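Long-range contact in lactate racemase (Thermoanaerobacterium thermosaccharolyticum, PDB 2YJG), which interconverts the D- and L-isomers of lactate, using a nickel pincer complex built on a nicotinic acid mononucleotide derivative as cofactor: residues 328-342 / 356-368. Numbering follows the deposited sequence.
Sequences FYRWFKESKDPQDVM and DQWEAQILARILI
Phe-328 and Asp-356 open this contact between helices 326-333 and 338-346, joined by a short turn, and helix 357-369 in the C-terminal domain. The backbone N of Phe-328 donates to Asp-356 OD2 at 3.0 Å, with an N-H...O angle of 162°. The carboxylate uses its anti lone pair. Phe-328 CB lies 3.5 Å from Asp-356 OD2. With CG anti to the backbone N, chi1 169° sets the ring beside the first turns of helix 357-369. Phe-328 CD1 reaches Ala-360 N, which sits at the ring edge, 3.6 Å away. CE1 comes next to Glu-359 O, and Phe-328 CZ ends 3.8 Å from Leu-363 CD2. Phe-332 is a knob in the hole formed by Ala-360, Leu-363, Ala-364 and Leu-367. Val-341 CG1 lies over one face of the Phe-332 ring, offset toward the rim. Trp-331 CD1 presses on the methyl CB of Ala-360 at 3.5 Å. Beyond the turn, Pro-338 CG rests on Leu-367 CB at 3.7 Å. Met-342 bends at chi2 and chi3, which brings CE to 3.4 Å from Gln-361 O. Replacing Asp-356 by alanine is likely to leave the Phe-328 amide without its carboxylate acceptor and open a gap beside Phe-328 CB. Glu-359 turns its end away, towards Lys-298 and Gln-295, probable substrate-binding residues. The chemistry implies a mainly apolar join, fastened by one polar bond where helix 357-369 begins, beside the probable substrate site.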
ATOM      1  N   PHE A 328      -6.003   4.536 -32.918  1.00 15.58           N
ATOM      2  CA  PHE A 328      -7.423   4.349 -33.260  1.00 14.04           C
ATOM      3  C   PHE A 328      -7.878   5.471 -34.137  1.00 13.20           C
ATOM      4  O   PHE A 328      -8.434   5.232 -35.187  1.00 13.70           O
ATOM      5  CB  PHE A 328      -8.224   4.287 -31.941  1.00 14.95           C
ATOM      6  CG  PHE A 328      -9.733   4.370 -32.117  1.00 12.35           C
ATOM      7  CD1 PHE A 328     -10.434   3.376 -32.780  1.00 12.96           C
ATOM      8  CD2 PHE A 328     -10.452   5.393 -31.499  1.00 14.98           C
ATOM      9  CE1 PHE A 328     -11.837   3.442 -32.881  1.00 12.20           C
ATOM     10  CE2 PHE A 328     -11.833   5.472 -31.585  1.00 13.65           C
ATOM     11  CZ  PHE A 328     -12.537   4.509 -32.286  1.00 13.18           C
ATOM     12  N   TYR A 329      -7.624   6.720 -33.711  1.00 13.38           N
ATOM     13  CA  TYR A 329      -8.068   7.910 -34.427  1.00 14.33           C
ATOM     14  C   TYR A 329      -7.419   8.049 -35.825  1.00 14.57           C
ATOM     15  O   TYR A 329      -8.087   8.336 -36.838  1.00 14.46           O
ATOM     16  CB  TYR A 329      -7.730   9.100 -33.559  1.00 13.31           C
ATOM     17  CG  TYR A 329      -7.927  10.449 -34.158  1.00 15.03           C
ATOM     18  CD1 TYR A 329      -9.156  10.845 -34.670  1.00 15.65           C
ATOM     19  CD2 TYR A 329      -6.860  11.385 -34.186  1.00 15.91           C
ATOM     20  CE1 TYR A 329      -9.334  12.127 -35.205  1.00 17.79           C
ATOM     21  CE2 TYR A 329      -7.051  12.666 -34.691  1.00 19.22           C
ATOM     22  CZ  TYR A 329      -8.294  13.043 -35.183  1.00 18.85           C
ATOM     23  OH  TYR A 329      -8.462  14.312 -35.706  1.00 20.72           O
ATOM     24  N   ARG A 330      -6.114   7.871 -35.846  1.00 16.05           N
ATOM     25  CA  ARG A 330      -5.235   8.019 -37.027  1.00 17.93           C
ATOM     26  C   ARG A 330      -5.592   7.029 -38.142  1.00 16.64           C
ATOM     27  O   ARG A 330      -5.481   7.350 -39.279  1.00 17.41           O
ATOM     28  CB  ARG A 330      -3.787   7.825 -36.565  1.00 19.55           C
ATOM     29  CG  ARG A 330      -2.604   8.160 -37.508  1.00 29.39           C
ATOM     30  CD  ARG A 330      -1.172   7.913 -36.782  1.00 37.61           C
ATOM     31  NE  ARG A 330      -1.121   6.742 -35.849  1.00 43.75           N
ATOM     32  CZ  ARG A 330      -0.187   6.518 -34.904  1.00 47.11           C
ATOM     33  NH1 ARG A 330       0.848   7.362 -34.733  1.00 45.05           N
ATOM     34  NH2 ARG A 330      -0.287   5.432 -34.106  1.00 48.17           N
ATOM     35  N   TRP A 331      -6.098   5.858 -37.814  1.00 14.56           N
ATOM     36  CA  TRP A 331      -6.567   4.946 -38.846  1.00 14.71           C
ATOM     37  C   TRP A 331      -7.567   5.632 -39.737  1.00 16.10           C
ATOM     38  O   TRP A 331      -7.441   5.512 -40.910  1.00 15.21           O
ATOM     39  CB  TRP A 331      -7.183   3.662 -38.258  1.00 13.85           C
ATOM     40  CG  TRP A 331      -6.185   2.644 -37.841  1.00 13.23           C
ATOM     41  CD1 TRP A 331      -5.973   2.173 -36.587  1.00 14.46           C
ATOM     42  CD2 TRP A 331      -5.331   1.877 -38.706  1.00  8.74           C
ATOM     43  NE1 TRP A 331      -4.997   1.206 -36.617  1.00 11.37           N
ATOM     44  CE2 TRP A 331      -4.626   0.979 -37.915  1.00 10.53           C
ATOM     45  CE3 TRP A 331      -5.107   1.883 -40.092  1.00 13.76           C
ATOM     46  CZ2 TRP A 331      -3.622   0.144 -38.444  1.00 11.79           C
ATOM     47  CZ3 TRP A 331      -4.122   1.020 -40.622  1.00 15.66           C
ATOM     48  CH2 TRP A 331      -3.471   0.137 -39.821  1.00 12.70           C
ATOM     49  N   PHE A 332      -8.501   6.401 -39.151  1.00 16.42           N
ATOM     50  CA  PHE A 332      -9.541   7.090 -39.888  1.00 17.71           C
ATOM     51  C   PHE A 332      -9.028   8.405 -40.466  1.00 18.82           C
ATOM     52  O   PHE A 332      -9.284   8.738 -41.632  1.00 17.79           O
ATOM     53  CB  PHE A 332     -10.726   7.335 -38.989  1.00 16.21           C
ATOM     54  CG  PHE A 332     -11.377   6.053 -38.571  1.00 16.22           C
ATOM     55  CD1 PHE A 332     -10.890   5.354 -37.470  1.00 15.94           C
ATOM     56  CD2 PHE A 332     -12.350   5.502 -39.321  1.00 15.50           C
ATOM     57  CE1 PHE A 332     -11.414   4.161 -37.099  1.00 16.87           C
ATOM     58  CE2 PHE A 332     -12.898   4.245 -38.967  1.00 14.41           C
ATOM     59  CZ  PHE A 332     -12.428   3.588 -37.887  1.00 17.84           C
ATOM     60  N   LYS A 333      -8.246   9.096 -39.659  1.00 21.26           N
ATOM     61  CA  LYS A 333      -7.778  10.435 -40.070  1.00 24.13           C
ATOM     62  C   LYS A 333      -6.929  10.323 -41.329  1.00 24.48           C
ATOM     63  O   LYS A 333      -7.030  11.202 -42.216  1.00 25.79           O
ATOM     64  CB  LYS A 333      -6.990  11.076 -38.955  1.00 24.91           C
ATOM     65  CG  LYS A 333      -6.405  12.417 -39.328  1.00 28.98           C
ATOM     66  CD  LYS A 333      -7.251  13.575 -38.933  1.00 30.64           C
ATOM     67  CE  LYS A 333      -6.380  14.876 -39.049  1.00 33.15           C
ATOM     68  NZ  LYS A 333      -7.012  16.024 -38.367  1.00 35.35           N
ATOM     69  N   GLU A 334      -6.157   9.239 -41.415  1.00 24.71           N
ATOM     70  CA  GLU A 334      -5.232   8.951 -42.532  1.00 26.47           C
ATOM     71  C   GLU A 334      -5.816   8.098 -43.712  1.00 24.56           C
ATOM     72  O   GLU A 334      -5.085   7.748 -44.629  1.00 25.09           O
ATOM     73  CB  GLU A 334      -4.011   8.212 -41.990  1.00 28.07           C
ATOM     74  CG  GLU A 334      -3.251   8.942 -40.842  1.00 33.85           C
ATOM     75  CD  GLU A 334      -2.448  10.119 -41.355  1.00 39.04           C
ATOM     76  OE1 GLU A 334      -1.866   9.979 -42.464  1.00 44.76           O
ATOM     77  OE2 GLU A 334      -2.387  11.177 -40.679  1.00 41.31           O
ATOM     78  N   SER A 335      -7.115   7.792 -43.718  1.00 21.82           N
ATOM     79  CA  SER A 335      -7.663   6.937 -44.758  1.00 20.48           C
ATOM     80  C   SER A 335      -8.769   7.625 -45.529  1.00 20.65           C
ATOM     81  O   SER A 335      -9.274   8.680 -45.115  1.00 20.60           O
ATOM     82  CB  SER A 335      -8.185   5.582 -44.167  1.00 20.64           C
ATOM     83  OG  SER A 335      -7.134   4.882 -43.535  1.00 17.26           O
ATOM     84  N   LYS A 336      -9.173   7.015 -46.631  1.00 21.05           N
ATOM     85  CA  LYS A 336     -10.180   7.642 -47.531  1.00 22.87           C
ATOM     86  C   LYS A 336     -11.616   7.520 -47.062  1.00 21.86           C
ATOM     87  O   LYS A 336     -12.471   8.362 -47.377  1.00 23.95           O
ATOM     88  CB  LYS A 336     -10.113   7.016 -48.920  1.00 23.96           C
ATOM     89  CG  LYS A 336      -8.785   7.226 -49.675  1.00 29.24           C
ATOM     90  CD  LYS A 336      -8.791   6.693 -51.129  1.00 34.17           C
ATOM     91  CE  LYS A 336      -8.964   5.165 -51.228  1.00 36.53           C
ATOM     92  NZ  LYS A 336      -8.787   4.599 -52.614  1.00 38.69           N
ATOM     93  N   ASP A 337     -11.922   6.395 -46.439  1.00 20.25           N
ATOM     94  CA  ASP A 337     -13.274   6.074 -46.020  1.00 18.78           C
ATOM     95  C   ASP A 337     -13.172   4.829 -45.185  1.00 17.93           C
ATOM     96  O   ASP A 337     -12.084   4.255 -45.064  1.00 14.81           O
ATOM     97  CB  ASP A 337     -14.216   5.857 -47.218  1.00 20.30           C
ATOM     98  CG  ASP A 337     -13.710   4.839 -48.232  1.00 20.35           C
ATOM     99  OD1 ASP A 337     -13.007   3.853 -47.888  1.00 17.48           O
ATOM    100  OD2 ASP A 337     -14.107   5.006 -49.417  1.00 22.02           O
ATOM    101  N   PRO A 338     -14.290   4.390 -44.605  1.00 16.76           N
ATOM    102  CA  PRO A 338     -14.165   3.206 -43.759  1.00 16.13           C
ATOM    103  C   PRO A 338     -13.691   1.909 -44.458  1.00 15.23           C
ATOM    104  O   PRO A 338     -13.036   1.077 -43.783  1.00 13.44           O
ATOM    105  CB  PRO A 338     -15.568   3.039 -43.169  1.00 16.65           C
ATOM    106  CG  PRO A 338     -16.207   4.449 -43.292  1.00 15.79           C
ATOM    107  CD  PRO A 338     -15.549   5.133 -44.423  1.00 18.00           C
ATOM    108  N   GLN A 339     -14.067   1.690 -45.730  1.00 15.29           N
ATOM    109  CA  GLN A 339     -13.638   0.512 -46.447  1.00 15.10           C
ATOM    110  C   GLN A 339     -12.101   0.544 -46.576  1.00 14.90           C
ATOM    111  O   GLN A 339     -11.470  -0.503 -46.474  1.00 15.97           O
ATOM    112  CB  GLN A 339     -14.214   0.430 -47.858  1.00 15.80           C
ATOM    113  CG  GLN A 339     -13.806  -0.803 -48.579  1.00 17.09           C
ATOM    114  CD  GLN A 339     -14.328  -2.053 -47.916  1.00 15.70           C
ATOM    115  OE1 GLN A 339     -13.558  -2.995 -47.558  1.00 18.52           O
ATOM    116  NE2 GLN A 339     -15.634  -2.112 -47.739  1.00 15.28           N
ATOM    117  N   ASP A 340     -11.527   1.742 -46.727  1.00 16.13           N
ATOM    118  CA  ASP A 340     -10.050   1.892 -46.825  1.00 16.90           C
ATOM    119  C   ASP A 340      -9.419   1.419 -45.471  1.00 16.77           C
ATOM    120  O   ASP A 340      -8.479   0.655 -45.448  1.00 17.57           O
ATOM    121  CB  ASP A 340      -9.717   3.341 -47.138  1.00 17.79           C
ATOM    122  CG  ASP A 340      -8.305   3.547 -47.651  1.00 18.66           C
ATOM    123  OD1 ASP A 340      -7.728   2.624 -48.238  1.00 20.74           O
ATOM    124  OD2 ASP A 340      -7.786   4.658 -47.439  1.00 21.58           O
ATOM    125  N   VAL A 341      -9.993   1.864 -44.359  1.00 14.56           N
ATOM    126  CA  VAL A 341      -9.539   1.489 -43.049  1.00 14.20           C
ATOM    127  C   VAL A 341      -9.552  -0.006 -42.891  1.00 13.71           C
ATOM    128  O   VAL A 341      -8.522  -0.592 -42.493  1.00 15.42           O
ATOM    129  CB  VAL A 341     -10.340   2.169 -41.918  1.00 15.01           C
ATOM    130  CG1 VAL A 341      -9.958   1.533 -40.529  1.00 13.16           C
ATOM    131  CG2 VAL A 341     -10.194   3.735 -42.044  1.00 17.74           C
ATOM    132  N   MET A 342     -10.675  -0.652 -43.249  1.00 13.30           N
ATOM    133  CA  MET A 342     -10.804  -2.062 -43.166  1.00 12.31           C
ATOM    134  C   MET A 342      -9.751  -2.778 -44.017  1.00 14.35           C
ATOM    135  O   MET A 342      -9.087  -3.693 -43.566  1.00 14.18           O
ATOM    136  CB  MET A 342     -12.183  -2.455 -43.596  1.00 13.26           C
ATOM    137  CG  MET A 342     -12.531  -3.893 -43.541  1.00 13.01           C
ATOM    138  SD  MET A 342     -12.375  -4.682 -41.944  1.00 14.08           S
ATOM    139  CE  MET A 342     -13.973  -4.077 -41.194  1.00 16.78           C
ATOM    140  N   ASP A 356      -4.654  -0.587 -30.523  1.00 15.69           N
ATOM    141  CA  ASP A 356      -5.854   0.112 -30.984  1.00 14.56           C
ATOM    142  C   ASP A 356      -6.452  -0.456 -32.308  1.00 14.41           C
ATOM    143  O   ASP A 356      -7.592  -0.105 -32.640  1.00 14.49           O
ATOM    144  CB  ASP A 356      -5.621   1.624 -31.211  1.00 14.82           C
ATOM    145  CG  ASP A 356      -5.374   2.443 -29.937  1.00 15.66           C
ATOM    146  OD1 ASP A 356      -5.295   1.892 -28.778  1.00 16.58           O
ATOM    147  OD2 ASP A 356      -5.256   3.703 -30.130  1.00 19.62           O
ATOM    148  N   GLN A 357      -5.724  -1.298 -33.051  1.00 12.64           N
ATOM    149  CA  GLN A 357      -6.147  -1.590 -34.413  1.00 12.64           C
ATOM    150  C   GLN A 357      -7.518  -2.303 -34.447  1.00 10.78           C
ATOM    151  O   GLN A 357      -8.326  -2.072 -35.347  1.00 11.89           O
ATOM    152  CB  GLN A 357      -5.062  -2.375 -35.173  1.00 13.01           C
ATOM    153  CG  GLN A 357      -5.022  -3.824 -35.002  1.00 14.60           C
ATOM    154  CD  GLN A 357      -4.163  -4.524 -36.101  1.00 15.29           C
ATOM    155  OE1 GLN A 357      -3.041  -4.063 -36.421  1.00 13.39           O
ATOM    156  NE2 GLN A 357      -4.666  -5.649 -36.624  1.00 11.15           N
ATOM    157  N   TRP A 358      -7.755  -3.165 -33.471  1.00 10.19           N
ATOM    158  CA  TRP A 358      -8.958  -3.976 -33.449  1.00 11.64           C
ATOM    159  C   TRP A 358     -10.232  -3.101 -33.248  1.00 11.66           C
ATOM    160  O   TRP A 358     -11.316  -3.420 -33.731  1.00 10.82           O
ATOM    161  CB  TRP A 358      -8.822  -5.053 -32.390  1.00 11.15           C
ATOM    162  CG  TRP A 358      -8.481  -4.562 -31.022  1.00 11.37           C
ATOM    163  CD1 TRP A 358      -9.342  -4.204 -30.048  1.00 12.85           C
ATOM    164  CD2 TRP A 358      -7.169  -4.367 -30.498  1.00 13.03           C
ATOM    165  NE1 TRP A 358      -8.661  -3.789 -28.924  1.00 13.36           N
ATOM    166  CE2 TRP A 358      -7.312  -3.884 -29.187  1.00 12.72           C
ATOM    167  CE3 TRP A 358      -5.898  -4.526 -31.019  1.00 12.02           C
ATOM    168  CZ2 TRP A 358      -6.208  -3.572 -28.371  1.00 16.47           C
ATOM    169  CZ3 TRP A 358      -4.821  -4.290 -30.213  1.00 13.29           C
ATOM    170  CH2 TRP A 358      -4.969  -3.821 -28.893  1.00 16.55           C
ATOM    171  N   GLU A 359     -10.075  -2.044 -32.457  1.00 12.76           N
ATOM    172  CA  GLU A 359     -11.181  -1.102 -32.152  1.00 13.81           C
ATOM    173  C   GLU A 359     -11.497  -0.357 -33.420  1.00 11.98           C
ATOM    174  O   GLU A 359     -12.688  -0.089 -33.757  1.00 12.65           O
ATOM    175  CB  GLU A 359     -10.751  -0.110 -31.056  1.00 13.72           C
ATOM    176  CG  GLU A 359     -11.827   0.457 -30.138  1.00 15.46           C
ATOM    177  CD  GLU A 359     -12.414  -0.554 -29.180  1.00 16.33           C
ATOM    178  OE1 GLU A 359     -11.934  -1.721 -29.183  1.00 12.20           O
ATOM    179  OE2 GLU A 359     -13.356  -0.201 -28.375  1.00 15.98           O
ATOM    180  N   ALA A 360     -10.461   0.061 -34.170  1.00 11.42           N
ATOM    181  CA  ALA A 360     -10.685   0.684 -35.466  1.00 10.58           C
ATOM    182  C   ALA A 360     -11.336  -0.269 -36.489  1.00 11.48           C
ATOM    183  O   ALA A 360     -12.180   0.143 -37.306  1.00  9.80           O
ATOM    184  CB  ALA A 360      -9.358   1.324 -36.103  1.00 10.52           C
ATOM    185  N   GLN A 361     -10.913  -1.532 -36.465  1.00 10.63           N
ATOM    186  CA  GLN A 361     -11.415  -2.507 -37.396  1.00  9.38           C
ATOM    187  C   GLN A 361     -12.925  -2.671 -37.170  1.00  9.94           C
ATOM    188  O   GLN A 361     -13.750  -2.671 -38.112  1.00  9.53           O
ATOM    189  CB  GLN A 361     -10.689  -3.829 -37.146  1.00  9.79           C
ATOM    190  CG  GLN A 361     -11.049  -4.894 -38.176  1.00 11.57           C
ATOM    191  CD  GLN A 361     -10.318  -6.209 -37.976  1.00 14.05           C
ATOM    192  OE1 GLN A 361      -9.337  -6.288 -37.221  1.00 12.01           O
ATOM    193  NE2 GLN A 361     -10.788  -7.250 -38.670  1.00 10.88           N
ATOM    194  N   ILE A 362     -13.294  -2.878 -35.916  1.00  9.78           N
ATOM    195  CA  ILE A 362     -14.729  -2.970 -35.594  1.00 10.45           C
ATOM    196  C   ILE A 362     -15.523  -1.770 -35.950  1.00 10.47           C
ATOM    197  O   ILE A 362     -16.621  -1.933 -36.532  1.00 11.97           O
ATOM    198  CB  ILE A 362     -14.933  -3.362 -34.119  1.00 10.25           C
ATOM    199  CG1 ILE A 362     -14.298  -4.716 -33.959  1.00  8.55           C
ATOM    200  CG2 ILE A 362     -16.562  -3.303 -33.660  1.00 11.42           C
ATOM    201  CD1 ILE A 362     -14.052  -5.187 -32.505  1.00  9.72           C
ATOM    202  N   LEU A 363     -15.033  -0.551 -35.654  1.00 11.01           N
ATOM    203  CA  LEU A 363     -15.774   0.652 -36.070  1.00 12.07           C
ATOM    204  C   LEU A 363     -15.881   0.741 -37.585  1.00 12.37           C
ATOM    205  O   LEU A 363     -16.963   1.035 -38.118  1.00 11.49           O
ATOM    206  CB  LEU A 363     -15.125   1.905 -35.486  1.00 11.20           C
ATOM    207  CG  LEU A 363     -15.701   3.268 -35.833  1.00 11.19           C
ATOM    208  CD1 LEU A 363     -17.187   3.305 -35.299  1.00 12.20           C
ATOM    209  CD2 LEU A 363     -14.846   4.423 -35.243  1.00 10.77           C
ATOM    210  N   ALA A 364     -14.788   0.421 -38.323  1.00 11.97           N
ATOM    211  CA  ALA A 364     -14.878   0.366 -39.768  1.00 11.07           C
ATOM    212  C   ALA A 364     -15.944  -0.642 -40.261  1.00 10.76           C
ATOM    213  O   ALA A 364     -16.684  -0.346 -41.157  1.00 12.55           O
ATOM    214  CB  ALA A 364     -13.447   0.132 -40.476  1.00 11.52           C
ATOM    215  N   ARG A 365     -16.025  -1.815 -39.664  1.00 11.31           N
ATOM    216  CA  ARG A 365     -17.060  -2.814 -40.023  1.00 12.28           C
ATOM    217  C   ARG A 365     -18.444  -2.131 -39.929  1.00 12.81           C
ATOM    218  O   ARG A 365     -19.263  -2.211 -40.855  1.00 12.24           O
ATOM    219  CB  ARG A 365     -16.986  -4.035 -39.104  1.00 12.18           C
ATOM    220  CG  ARG A 365     -18.005  -5.048 -39.406  1.00 13.77           C
ATOM    221  CD  ARG A 365     -17.984  -6.151 -38.432  1.00 15.62           C
ATOM    222  NE  ARG A 365     -18.658  -5.757 -37.176  1.00 14.34           N
ATOM    223  CZ  ARG A 365     -18.323  -6.163 -35.964  1.00 13.07           C
ATOM    224  NH1 ARG A 365     -17.257  -6.944 -35.741  1.00 13.07           N
ATOM    225  NH2 ARG A 365     -19.007  -5.707 -34.932  1.00 14.64           N
ATOM    226  N   ILE A 366     -18.683  -1.390 -38.834  1.00 12.52           N
ATOM    227  CA  ILE A 366     -19.979  -0.700 -38.667  1.00 12.29           C
ATOM    228  C   ILE A 366     -20.235   0.328 -39.724  1.00 12.97           C
ATOM    229  O   ILE A 366     -21.232   0.284 -40.366  1.00 12.97           O
ATOM    230  CB  ILE A 366     -20.094  -0.085 -37.268  1.00 13.61           C
ATOM    231  CG1 ILE A 366     -19.999  -1.206 -36.289  1.00 10.12           C
ATOM    232  CG2 ILE A 366     -21.467   0.647 -37.038  1.00 13.99           C
ATOM    233  CD1 ILE A 366     -19.854  -0.713 -34.842  1.00 12.45           C
ATOM    234  N   LEU A 367     -19.286   1.215 -39.951  1.00 10.84           N
ATOM    235  CA  LEU A 367     -19.440   2.328 -40.812  1.00 12.37           C
ATOM    236  C   LEU A 367     -19.475   1.979 -42.296  1.00 13.76           C
ATOM    237  O   LEU A 367     -19.807   2.836 -43.141  1.00 14.46           O
ATOM    238  CB  LEU A 367     -18.315   3.337 -40.506  1.00 12.22           C
ATOM    239  CG  LEU A 367     -18.183   3.954 -39.125  1.00 10.81           C
ATOM    240  CD1 LEU A 367     -16.964   4.938 -39.043  1.00 12.60           C
ATOM    241  CD2 LEU A 367     -19.459   4.701 -38.803  1.00 15.14           C
ATOM    242  N   ILE A 368     -19.064   0.764 -42.653  1.00 15.58           N
ATOM    243  CA  ILE A 368     -19.161   0.331 -44.043  1.00 17.64           C
ATOM    244  C   ILE A 368     -20.599   0.057 -44.409  1.00 19.09           C
ATOM    245  O   ILE A 368     -20.946   0.318 -45.540  1.00 20.49           O
ATOM    246  CB  ILE A 368     -18.322  -0.936 -44.345  1.00 18.14           C
ATOM    247  CG1 ILE A 368     -16.824  -0.587 -44.286  1.00 16.35           C
ATOM    248  CG2 ILE A 368     -18.656  -1.507 -45.767  1.00 17.80           C
ATOM    249  CD1 ILE A 368     -15.988  -1.820 -44.162  1.00 17.20           C
TER